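Local coordinates for serpin B3 (Homo sapiens, PDB 4ZK3), which belongs to the serpin family of protease inhibitors, probably trapping target proteases through its reactive loop, and is linked to the psoriasis-associated Pso p27, which forms large aggregates, at residues A[10-15]-A[264-269]; A[99-104]-A[239-244]; A[231-236]-A[374-379]. All coordinates share one frame; numbering follows the deposited sequence.

Overall arrangement
Serpin B3 illustrates how remote pieces of one chain are knitted into a single fold. Helix 4-19 supplies the first partner of contact 1, and the loop it opens is closed when helix 263-269 comes to lie beside it. Within that long loop contact 2 opens and closes, joining strand 99-110 to the start of strand 241-248. Contact 3 begins just before contact 2 is completed and ends on residues 374-379, so it crosses both others along the chain. Contacts 2 and 3 touch, their centres about 9 Å apart, around strands 229-235, 241-248 and 369-375; contact 1 packs helices nearby, its centre about 15 Å from that of contact 3.

Contact 1 of 3, residues A[10-15]-A[264-269]; sequences KFMFDL and EKLMEW
Leu266 of helix 263-269 reaches across to Phe13 and Met12 of helix 4-19, and its side chain can be followed outward atom by atom. CB already sits near the ring, 4.1 Å from Phe13 CZ. The first torsion then places CG anti to the backbone N (chi1 -168°), which carries the branched end on toward the other helix. At the branch it is CD2 that makes the contact. This methyl comes at the edge of the Phe13 ring, close to the ring plane, with Leu266 CD2 3.5 Å from Phe13 CZ and 3.6 Å from Phe13 CE2; it also meets the methyl of Met12, at 4.0 Å between Leu266 CD2 and Met12 CE. The methionine arrives at about a right angle to the leucine. Extended as far as its sulfur, it bends at the last torsion (chi3 89°), and that bend brings CE over one face of the neighbouring Phe13 ring, toward its rim. Edge and face of one phenyl group are thus used by two different methyls. The backbones stay well apart, Phe13 CA and Leu266 CA being separated by 10.0 Å. Ile381 of strand 380-387 touches both Met12 and Leu266, so the contact is a small apolar junction of two helices and a strand of the serpin core. Lys10 NZ and Glu264 OE2 lie 6.4 Å apart and could add only a weak attraction at long range. With three buried side chains meeting by carbon alone, the contact is consistent with association driven by the hydrophobic effect and by shape.

Contact 2 of 3, residues A[99-104]-A[239-244]; sequences YELKIA and KDLSMI
Tyr99 projects from strand 99-110 toward the turn and first residue of strand 241-248, where Leu241 meets its ring and Asp240, just before the strand, takes its hydroxyl. Leu241 lies across the ring at about a right angle: its CD1 methyl stands over one face, 3.9 Å from the centroid of the Tyr99 ring and 25° off the ring normal, a CH-pi contact displaced toward the CE2 side. The other branch, Leu241 CD2, points to Leu101 CD2 at a looser 4.4 Å, so the leucine spans two residues that project from the same side of strand 99-110. Asp240 works at the far end of the ring. Its OD2 lies in the ring plane and accepts the phenol proton in a short hydrogen bond, 2.6 Å from Tyr99 OH to Asp240 OD2, using the anti lone pair that faces away from OD1. The carboxylate stands perpendicular to the ring. Tyr99 takes an uncommon first torsion, with CG between the backbone N and the carbonyl carbon (chi1 74°), and this swings the ring out to its two partners. Asp240 is further engaged by two lysines, Lys94 at OD2 and Lys377 at OD1. One face and the hydroxyl of the tyrosine are therefore held by separate neighbours, which should restrict its rotation, while the two lysines would tend to keep this buried carboxylate ionised and a strong acceptor for the phenol.

Contact 3 of 3, residues A[231-236]-A[374-379]; sequences VLEIPY and RQNKTN
Glu233 and Arg374 face each other from two strands that are not direct neighbours: strand 241-248 runs between them, antiparallel to both, and Glu233 CA is 9.9 Å from Arg374 CA. Their side chains bridge that width over the middle strand. Glu233 extends with CG anti to the backbone N (chi1 176°), and Arg374 meets it at about a right angle after bending at chi3 (69°). The resulting salt bridge is long, 3.7 Å from Glu233 OE2 to Arg374 NH2; the oxygen sits at the edge of the guanidinium, near its plane, with the two planar groups steeply inclined. Closer bonds hold each partner. Ser242 on the middle strand hydrogen-bonds to Glu233 OE2, His220 takes OE1, and Arg374 NH1 reaches the carbonyl oxygen of Thr270, just past helix 263-269. Arg374 also grips Asn376, two residues along, side-on with NE and NH2. Arg374 NE lies 3.0 Å from Asn376 OD1 in a fairly straight bond within the carbonyl plane, and Arg374 NH2, 3.2 Å from the same Asn376 OD1, approaches from above that plane. Together with the bonds from Asn376 ND2 to Ser242 OG and the carbonyl oxygen of Lys239, these help to set how the amide is turned. Ser242 thus links the acid to the amide, and a largely buried polar cluster ties together three adjacent strands and the turn after the last. These strands, 229-235, 241-248 and 369-375, correspond in order to part of sheet B of the serpin fold, which the chain completes by returning near its C terminus to strands laid down far earlier.

Contact 1 of 3, residues A[10-15]-A[264-269]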
loop_
_atom_site.group_PDB
_atom_site.type_symbol
_atom_site.label_atom_id
_atom_site.label_comp_id
_atom_site.label_asym_id
_atom_site.label_seq_id
_atom_site.Cartn_x
_atom_site.Cartn_y
_atom_site.Cartn_z
ATOM N N LYS A 10 11.575 -2.291 1.962
ATOM C CA LYS A 10 11.872 -3.459 2.826
ATOM C C LYS A 10 10.715 -3.861 3.707
ATOM O O LYS A 10 10.366 -5.050 3.829
ATOM C CB LYS A 10 13.099 -3.161 3.699
ATOM C CG LYS A 10 14.404 -2.980 2.902
ATOM C CD LYS A 10 15.552 -2.556 3.813
ATOM C CE LYS A 10 16.849 -2.393 3.055
ATOM N NZ LYS A 10 17.345 -3.720 2.575
ATOM N N PHE A 11 10.099 -2.865 4.320
ATOM C CA PHE A 11 8.876 -3.069 5.096
ATOM C C PHE A 11 7.793 -3.689 4.241
ATOM O O PHE A 11 7.130 -4.649 4.680
ATOM C CB PHE A 11 8.423 -1.719 5.692
ATOM C CG PHE A 11 7.165 -1.782 6.465
ATOM C CD1 PHE A 11 7.008 -2.652 7.499
ATOM C CD2 PHE A 11 6.107 -0.877 6.181
ATOM C CE1 PHE A 11 5.840 -2.683 8.257
ATOM C CE2 PHE A 11 4.933 -0.921 6.905
ATOM C CZ PHE A 11 4.786 -1.828 7.955
ATOM N N MET A 12 7.658 -3.207 3.008
ATOM C CA MET A 12 6.735 -3.808 2.021
ATOM C C MET A 12 6.974 -5.328 1.836
ATOM O O MET A 12 6.026 -6.115 1.891
ATOM C CB MET A 12 6.816 -3.072 0.654
ATOM C CG MET A 12 5.927 -3.635 -0.496
ATOM S SD MET A 12 6.405 -2.879 -2.042
ATOM C CE MET A 12 7.680 -4.059 -2.511
ATOM N N PHE A 13 8.221 -5.766 1.662
ATOM C CA PHE A 13 8.467 -7.214 1.557
ATOM C C PHE A 13 8.248 -7.968 2.869
ATOM O O PHE A 13 7.764 -9.133 2.846
ATOM C CB PHE A 13 9.835 -7.499 0.979
ATOM C CG PHE A 13 9.897 -7.271 -0.494
ATOM C CD1 PHE A 13 9.199 -8.106 -1.344
ATOM C CD2 PHE A 13 10.593 -6.184 -1.033
ATOM C CE1 PHE A 13 9.234 -7.907 -2.718
ATOM C CE2 PHE A 13 10.626 -5.964 -2.398
ATOM C CZ PHE A 13 9.942 -6.826 -3.250
ATOM N N ASP A 14 8.561 -7.323 3.998
ATOM C CA ASP A 14 8.353 -7.966 5.273
ATOM C C ASP A 14 6.856 -8.184 5.406
ATOM O O ASP A 14 6.408 -9.219 5.949
ATOM C CB ASP A 14 8.854 -7.180 6.467
ATOM C CG ASP A 14 10.347 -6.906 6.423
ATOM O OD1 ASP A 14 11.096 -7.471 5.595
ATOM O OD2 ASP A 14 10.753 -6.045 7.223
ATOM N N LEU A 15 6.052 -7.245 4.894
ATOM C CA LEU A 15 4.595 -7.460 4.964
ATOM C C LEU A 15 4.168 -8.605 4.106
ATOM O O LEU A 15 3.335 -9.420 4.527
ATOM C CB LEU A 15 3.779 -6.225 4.584
ATOM C CG LEU A 15 3.797 -5.104 5.614
ATOM C CD1 LEU A 15 3.257 -3.813 4.989
ATOM C CD2 LEU A 15 3.093 -5.347 6.901
ATOM N N GLU A 264 16.402 -5.559 -2.333
ATOM C CA GLU A 264 17.654 -5.355 -3.057
ATOM C C GLU A 264 17.529 -5.863 -4.497
ATOM O O GLU A 264 17.810 -5.142 -5.420
ATOM C CB GLU A 264 18.746 -6.088 -2.261
ATOM C CG GLU A 264 20.175 -6.006 -2.735
ATOM C CD GLU A 264 21.066 -6.786 -1.766
ATOM O OE1 GLU A 264 20.778 -7.980 -1.614
ATOM O OE2 GLU A 264 21.977 -6.211 -1.109
ATOM N N LYS A 265 16.990 -7.067 -4.683
ATOM C CA LYS A 265 16.777 -7.649 -6.009
ATOM C C LYS A 265 15.746 -6.879 -6.846
ATOM O O LYS A 265 15.959 -6.636 -8.050
ATOM C CB LYS A 265 16.288 -9.108 -5.897
ATOM C CG LYS A 265 17.251 -10.091 -5.214
ATOM C CD LYS A 265 18.207 -10.691 -6.227
ATOM C CE LYS A 265 19.621 -10.839 -5.665
ATOM N NZ LYS A 265 20.627 -11.195 -6.711
ATOM N N LEU A 266 14.623 -6.498 -6.223
ATOM C CA LEU A 266 13.636 -5.654 -6.915
ATOM C C LEU A 266 14.251 -4.398 -7.486
ATOM O O LEU A 266 13.995 -3.999 -8.635
ATOM C CB LEU A 266 12.532 -5.234 -5.955
ATOM C CG LEU A 266 11.275 -4.580 -6.579
ATOM C CD1 LEU A 266 10.670 -5.525 -7.598
ATOM C CD2 LEU A 266 10.182 -4.250 -5.575
ATOM N N MET A 267 15.069 -3.754 -6.665
ATOM C CA MET A 267 15.679 -2.501 -7.069
ATOM C C MET A 267 16.597 -2.695 -8.241
ATOM O O MET A 267 16.635 -1.872 -9.135
ATOM C CB MET A 267 16.382 -1.822 -5.894
ATOM C CG MET A 267 15.366 -1.383 -4.835
ATOM S SD MET A 267 16.057 -0.523 -3.415
ATOM C CE MET A 267 14.881 -0.910 -2.102
ATOM N N GLU A 268 17.276 -3.824 -8.282
ATOM C CA GLU A 268 18.179 -4.087 -9.387
ATOM C C GLU A 268 17.396 -4.339 -10.675
ATOM O O GLU A 268 17.561 -3.646 -11.682
ATOM C CB GLU A 268 19.033 -5.293 -9.037
ATOM C CG GLU A 268 20.347 -5.343 -9.784
ATOM C CD GLU A 268 20.972 -6.712 -9.735
ATOM O OE1 GLU A 268 20.990 -7.302 -8.626
ATOM O OE2 GLU A 268 21.414 -7.198 -10.808
ATOM N N TRP A 269 16.508 -5.326 -10.601
ATOM C CA TRP A 269 15.805 -5.867 -11.747
ATOM C C TRP A 269 14.836 -4.896 -12.423
ATOM O O TRP A 269 14.548 -5.034 -13.629
ATOM C CB TRP A 269 15.008 -7.109 -11.328
ATOM C CG TRP A 269 15.879 -8.253 -10.842
ATOM C CD1 TRP A 269 17.215 -8.424 -11.091
ATOM C CD2 TRP A 269 15.472 -9.383 -10.079
ATOM N NE1 TRP A 269 17.661 -9.576 -10.502
ATOM C CE2 TRP A 269 16.611 -10.197 -9.889
ATOM C CE3 TRP A 269 14.255 -9.799 -9.535
ATOM C CZ2 TRP A 269 16.564 -11.403 -9.191
ATOM C CZ3 TRP A 269 14.213 -10.989 -8.816
ATOM C CH2 TRP A 269 15.354 -11.783 -8.663
#

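Contact 2 of 3, residues A[99-104]-A[239-244]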
loop_
_atom_site.group_PDB
_atom_site.type_symbol
_atom_site.label_atom_id
_atom_site.label_comp_id
_atom_site.label_asym_id
_atom_site.label_seq_id
_atom_site.Cartn_x
_atom_site.Cartn_y
_atom_site.Cartn_z
ATOM N N TYR A 99 -3.778 12.128 -14.634
ATOM C CA TYR A 99 -3.882 11.329 -13.404
ATOM C C TYR A 99 -4.132 12.181 -12.187
ATOM O O TYR A 99 -3.893 13.395 -12.209
ATOM C CB TYR A 99 -2.623 10.453 -13.207
ATOM C CG TYR A 99 -1.388 11.202 -12.772
ATOM C CD1 TYR A 99 -0.474 11.700 -13.707
ATOM C CD2 TYR A 99 -1.100 11.386 -11.394
ATOM C CE1 TYR A 99 0.678 12.378 -13.275
ATOM C CE2 TYR A 99 0.033 12.068 -10.979
ATOM C CZ TYR A 99 0.915 12.563 -11.911
ATOM O OH TYR A 99 2.042 13.222 -11.457
ATOM N N GLU A 100 -4.629 11.524 -11.133
ATOM C CA GLU A 100 -4.713 12.072 -9.817
ATOM C C GLU A 100 -4.013 11.138 -8.825
ATOM O O GLU A 100 -4.262 9.911 -8.839
ATOM C CB GLU A 100 -6.165 12.145 -9.413
ATOM C CG GLU A 100 -6.334 12.852 -8.096
ATOM C CD GLU A 100 -7.756 12.989 -7.697
ATOM O OE1 GLU A 100 -8.604 12.255 -8.238
ATOM O OE2 GLU A 100 -8.008 13.831 -6.817
ATOM N N LEU A 101 -3.150 11.713 -7.987
ATOM C CA LEU A 101 -2.548 11.052 -6.856
ATOM C C LEU A 101 -2.792 11.909 -5.612
ATOM O O LEU A 101 -2.509 13.107 -5.619
ATOM C CB LEU A 101 -1.047 10.869 -7.103
ATOM C CG LEU A 101 -0.394 10.182 -5.921
ATOM C CD1 LEU A 101 -0.946 8.763 -5.595
ATOM C CD2 LEU A 101 1.081 10.106 -6.142
ATOM N N LYS A 102 -3.315 11.327 -4.544
ATOM C CA LYS A 102 -3.527 12.084 -3.375
ATOM C C LYS A 102 -3.436 11.215 -2.155
ATOM O O LYS A 102 -3.726 10.020 -2.188
ATOM C CB LYS A 102 -4.817 12.861 -3.392
ATOM C CG LYS A 102 -6.054 12.077 -3.512
ATOM C CD LYS A 102 -7.327 12.905 -3.487
ATOM C CE LYS A 102 -8.475 12.016 -3.901
ATOM N NZ LYS A 102 -9.837 12.508 -3.477
ATOM N N ILE A 103 -2.976 11.828 -1.078
ATOM C CA ILE A 103 -2.803 11.134 0.182
ATOM C C ILE A 103 -3.159 12.067 1.289
ATOM O O ILE A 103 -2.740 13.226 1.268
ATOM C CB ILE A 103 -1.377 10.592 0.266
ATOM C CG1 ILE A 103 -1.206 9.635 1.455
ATOM C CG2 ILE A 103 -0.371 11.718 0.294
ATOM C CD1 ILE A 103 -0.031 8.749 1.256
ATOM N N ALA A 104 -3.836 11.557 2.303
ATOM C CA ALA A 104 -4.168 12.369 3.459
ATOM C C ALA A 104 -4.037 11.550 4.743
ATOM O O ALA A 104 -4.283 10.319 4.753
ATOM C CB ALA A 104 -5.602 12.829 3.322
ATOM N N LYS A 239 4.409 9.905 -17.522
ATOM C CA LYS A 239 5.508 9.159 -16.939
ATOM C C LYS A 239 5.863 9.556 -15.491
ATOM O O LYS A 239 6.961 9.290 -15.039
ATOM C CB LYS A 239 6.760 9.232 -17.817
ATOM C CG LYS A 239 6.612 8.747 -19.268
ATOM C CD LYS A 239 7.997 8.767 -19.946
ATOM C CE LYS A 239 7.968 9.080 -21.428
ATOM N NZ LYS A 239 7.493 7.871 -22.148
ATOM N N ASP A 240 4.955 10.115 -14.722
ATOM C CA ASP A 240 5.290 10.336 -13.292
ATOM C C ASP A 240 5.238 9.023 -12.469
ATOM O O ASP A 240 5.956 8.868 -11.431
ATOM C CB ASP A 240 4.379 11.416 -12.707
ATOM C CG ASP A 240 4.727 12.820 -13.270
ATOM O OD1 ASP A 240 5.828 12.937 -13.858
ATOM O OD2 ASP A 240 3.881 13.720 -13.186
ATOM N N LEU A 241 4.375 8.121 -12.950
ATOM C CA LEU A 241 4.107 6.859 -12.325
ATOM C C LEU A 241 4.113 5.729 -13.355
ATOM O O LEU A 241 3.898 5.949 -14.541
ATOM C CB LEU A 241 2.764 6.928 -11.621
ATOM C CG LEU A 241 2.729 7.820 -10.376
ATOM C CD1 LEU A 241 1.907 9.054 -10.646
ATOM C CD2 LEU A 241 2.133 7.061 -9.187
ATOM N N SER A 242 4.426 4.528 -12.892
ATOM C CA SER A 242 4.359 3.341 -13.745
ATOM C C SER A 242 3.819 2.148 -12.971
ATOM O O SER A 242 3.902 2.087 -11.766
ATOM C CB SER A 242 5.740 2.961 -14.210
ATOM O OG SER A 242 6.253 3.848 -15.129
ATOM N N MET A 243 3.330 1.160 -13.698
ATOM C CA MET A 243 2.950 -0.111 -13.111
ATOM C C MET A 243 4.030 -1.055 -13.603
ATOM O O MET A 243 4.280 -1.122 -14.801
ATOM C CB MET A 243 1.590 -0.622 -13.577
ATOM C CG MET A 243 1.285 -2.041 -13.056
ATOM S SD MET A 243 -0.386 -2.682 -13.270
ATOM C CE MET A 243 -1.345 -1.812 -12.037
ATOM N N ILE A 244 4.662 -1.734 -12.676
ATOM C CA ILE A 244 5.713 -2.742 -13.014
ATOM C C ILE A 244 5.085 -4.094 -12.807
ATOM O O ILE A 244 4.410 -4.296 -11.781
ATOM C CB ILE A 244 6.888 -2.647 -12.043
ATOM C CG1 ILE A 244 7.483 -1.265 -12.098
ATOM C CG2 ILE A 244 7.934 -3.752 -12.301
ATOM C CD1 ILE A 244 7.781 -0.774 -13.460
#

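Contact 3 of 3, residues A[231-236]-A[374-379]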
loop_
_atom_site.group_PDB
_atom_site.type_symbol
_atom_site.label_atom_id
_atom_site.label_comp_id
_atom_site.label_asym_id
_atom_site.label_seq_id
_atom_site.Cartn_x
_atom_site.Cartn_y
_atom_site.Cartn_z
ATOM N N VAL A 231 10.141 -9.081 -16.642
ATOM C CA VAL A 231 9.738 -7.779 -16.039
ATOM C C VAL A 231 9.323 -6.778 -17.081
ATOM O O VAL A 231 10.021 -6.588 -18.059
ATOM C CB VAL A 231 10.881 -7.144 -15.205
ATOM C CG1 VAL A 231 10.389 -5.907 -14.489
ATOM C CG2 VAL A 231 11.303 -8.096 -14.152
ATOM N N LEU A 232 8.197 -6.100 -16.857
ATOM C CA LEU A 232 7.737 -5.066 -17.735
ATOM C C LEU A 232 7.340 -3.790 -16.998
ATOM O O LEU A 232 6.686 -3.855 -15.953
ATOM C CB LEU A 232 6.536 -5.567 -18.554
ATOM C CG LEU A 232 6.122 -4.768 -19.769
ATOM C CD1 LEU A 232 7.125 -4.973 -20.889
ATOM C CD2 LEU A 232 4.796 -5.250 -20.275
ATOM N N GLU A 233 7.693 -2.628 -17.569
ATOM C CA GLU A 233 7.207 -1.336 -17.083
ATOM C C GLU A 233 6.136 -0.829 -18.036
ATOM O O GLU A 233 6.355 -0.714 -19.224
ATOM C CB GLU A 233 8.337 -0.285 -16.939
ATOM C CG GLU A 233 7.857 1.088 -16.524
ATOM C CD GLU A 233 8.700 2.229 -16.992
ATOM O OE1 GLU A 233 9.307 2.148 -18.081
ATOM O OE2 GLU A 233 8.683 3.255 -16.285
ATOM N N ILE A 234 4.982 -0.499 -17.475
ATOM C CA ILE A 234 3.860 0.020 -18.231
ATOM C C ILE A 234 3.633 1.430 -17.700
ATOM O O ILE A 234 3.057 1.582 -16.639
ATOM C CB ILE A 234 2.574 -0.825 -18.061
ATOM C CG1 ILE A 234 2.856 -2.310 -18.230
ATOM C CG2 ILE A 234 1.522 -0.377 -19.058
ATOM C CD1 ILE A 234 1.711 -3.272 -17.964
ATOM N N PRO A 235 4.098 2.474 -18.435
ATOM C CA PRO A 235 3.960 3.813 -17.848
ATOM C C PRO A 235 2.537 4.357 -17.841
ATOM O O PRO A 235 1.754 4.098 -18.758
ATOM C CB PRO A 235 4.813 4.688 -18.756
ATOM C CG PRO A 235 5.763 3.753 -19.449
ATOM C CD PRO A 235 4.974 2.482 -19.634
ATOM N N TYR A 236 2.251 5.192 -16.849
ATOM C CA TYR A 236 1.101 6.058 -16.912
ATOM C C TYR A 236 1.433 7.288 -17.716
ATOM O O TYR A 236 2.569 7.703 -17.819
ATOM C CB TYR A 236 0.579 6.371 -15.503
ATOM C CG TYR A 236 0.055 5.101 -14.840
ATOM C CD1 TYR A 236 -1.214 4.597 -15.174
ATOM C CD2 TYR A 236 0.803 4.425 -13.909
ATOM C CE1 TYR A 236 -1.699 3.423 -14.622
ATOM C CE2 TYR A 236 0.349 3.240 -13.326
ATOM C CZ TYR A 236 -0.908 2.740 -13.694
ATOM O OH TYR A 236 -1.381 1.588 -13.162
ATOM N N ARG A 374 4.461 2.422 -8.903
ATOM C CA ARG A 374 5.605 3.169 -8.458
ATOM C C ARG A 374 5.528 4.627 -8.884
ATOM O O ARG A 374 5.218 4.922 -10.042
ATOM C CB ARG A 374 6.848 2.553 -9.089
ATOM C CG ARG A 374 8.178 3.172 -8.634
ATOM C CD ARG A 374 9.359 2.430 -9.313
ATOM N NE ARG A 374 9.405 2.708 -10.764
ATOM C CZ ARG A 374 10.049 1.961 -11.680
ATOM N NH1 ARG A 374 10.750 0.872 -11.342
ATOM N NH2 ARG A 374 10.014 2.332 -12.962
ATOM N N GLN A 375 5.906 5.521 -7.969
ATOM C CA GLN A 375 6.137 6.955 -8.296
ATOM C C GLN A 375 7.599 7.075 -8.767
ATOM O O GLN A 375 8.550 6.741 -8.043
ATOM C CB GLN A 375 5.718 7.860 -7.172
ATOM C CG GLN A 375 6.638 9.006 -6.824
ATOM C CD GLN A 375 6.160 10.320 -7.275
ATOM O OE1 GLN A 375 5.034 10.713 -7.001
ATOM N NE2 GLN A 375 7.026 11.043 -7.927
ATOM N N ASN A 376 7.787 7.445 -10.027
ATOM C CA ASN A 376 9.139 7.236 -10.617
ATOM C C ASN A 376 10.280 8.167 -10.081
ATOM O O ASN A 376 11.372 7.711 -9.816
ATOM C CB ASN A 376 9.052 7.308 -12.147
ATOM C CG ASN A 376 8.256 6.154 -12.752
ATOM O OD1 ASN A 376 8.320 5.015 -12.310
ATOM N ND2 ASN A 376 7.573 6.441 -13.786
ATOM N N LYS A 377 9.980 9.434 -9.861
ATOM C CA LYS A 377 10.997 10.407 -9.392
ATOM C C LYS A 377 11.498 10.094 -8.000
ATOM O O LYS A 377 12.680 10.212 -7.728
ATOM C CB LYS A 377 10.415 11.821 -9.431
ATOM C CG LYS A 377 10.645 12.456 -10.802
ATOM C CD LYS A 377 9.440 13.120 -11.480
ATOM C CE LYS A 377 9.245 12.556 -12.894
ATOM N NZ LYS A 377 8.533 13.536 -13.741
ATOM N N THR A 378 10.588 9.698 -7.107
ATOM C CA THR A 378 10.958 9.339 -5.747
ATOM C C THR A 378 11.288 7.920 -5.599
ATOM O O THR A 378 11.684 7.498 -4.523
ATOM C CB THR A 378 9.827 9.631 -4.781
ATOM O OG1 THR A 378 8.691 8.800 -5.080
ATOM C CG2 THR A 378 9.433 11.092 -4.894
ATOM N N ASN A 379 11.056 7.142 -6.649
ATOM C CA ASN A 379 11.230 5.691 -6.558
ATOM C C ASN A 379 10.439 4.919 -5.426
ATOM O O ASN A 379 10.936 3.965 -4.762
ATOM C CB ASN A 379 12.717 5.413 -6.480
ATOM C CG ASN A 379 13.071 4.082 -7.097
ATOM O OD1 ASN A 379 12.647 3.741 -8.202
ATOM N ND2 ASN A 379 13.868 3.323 -6.384
#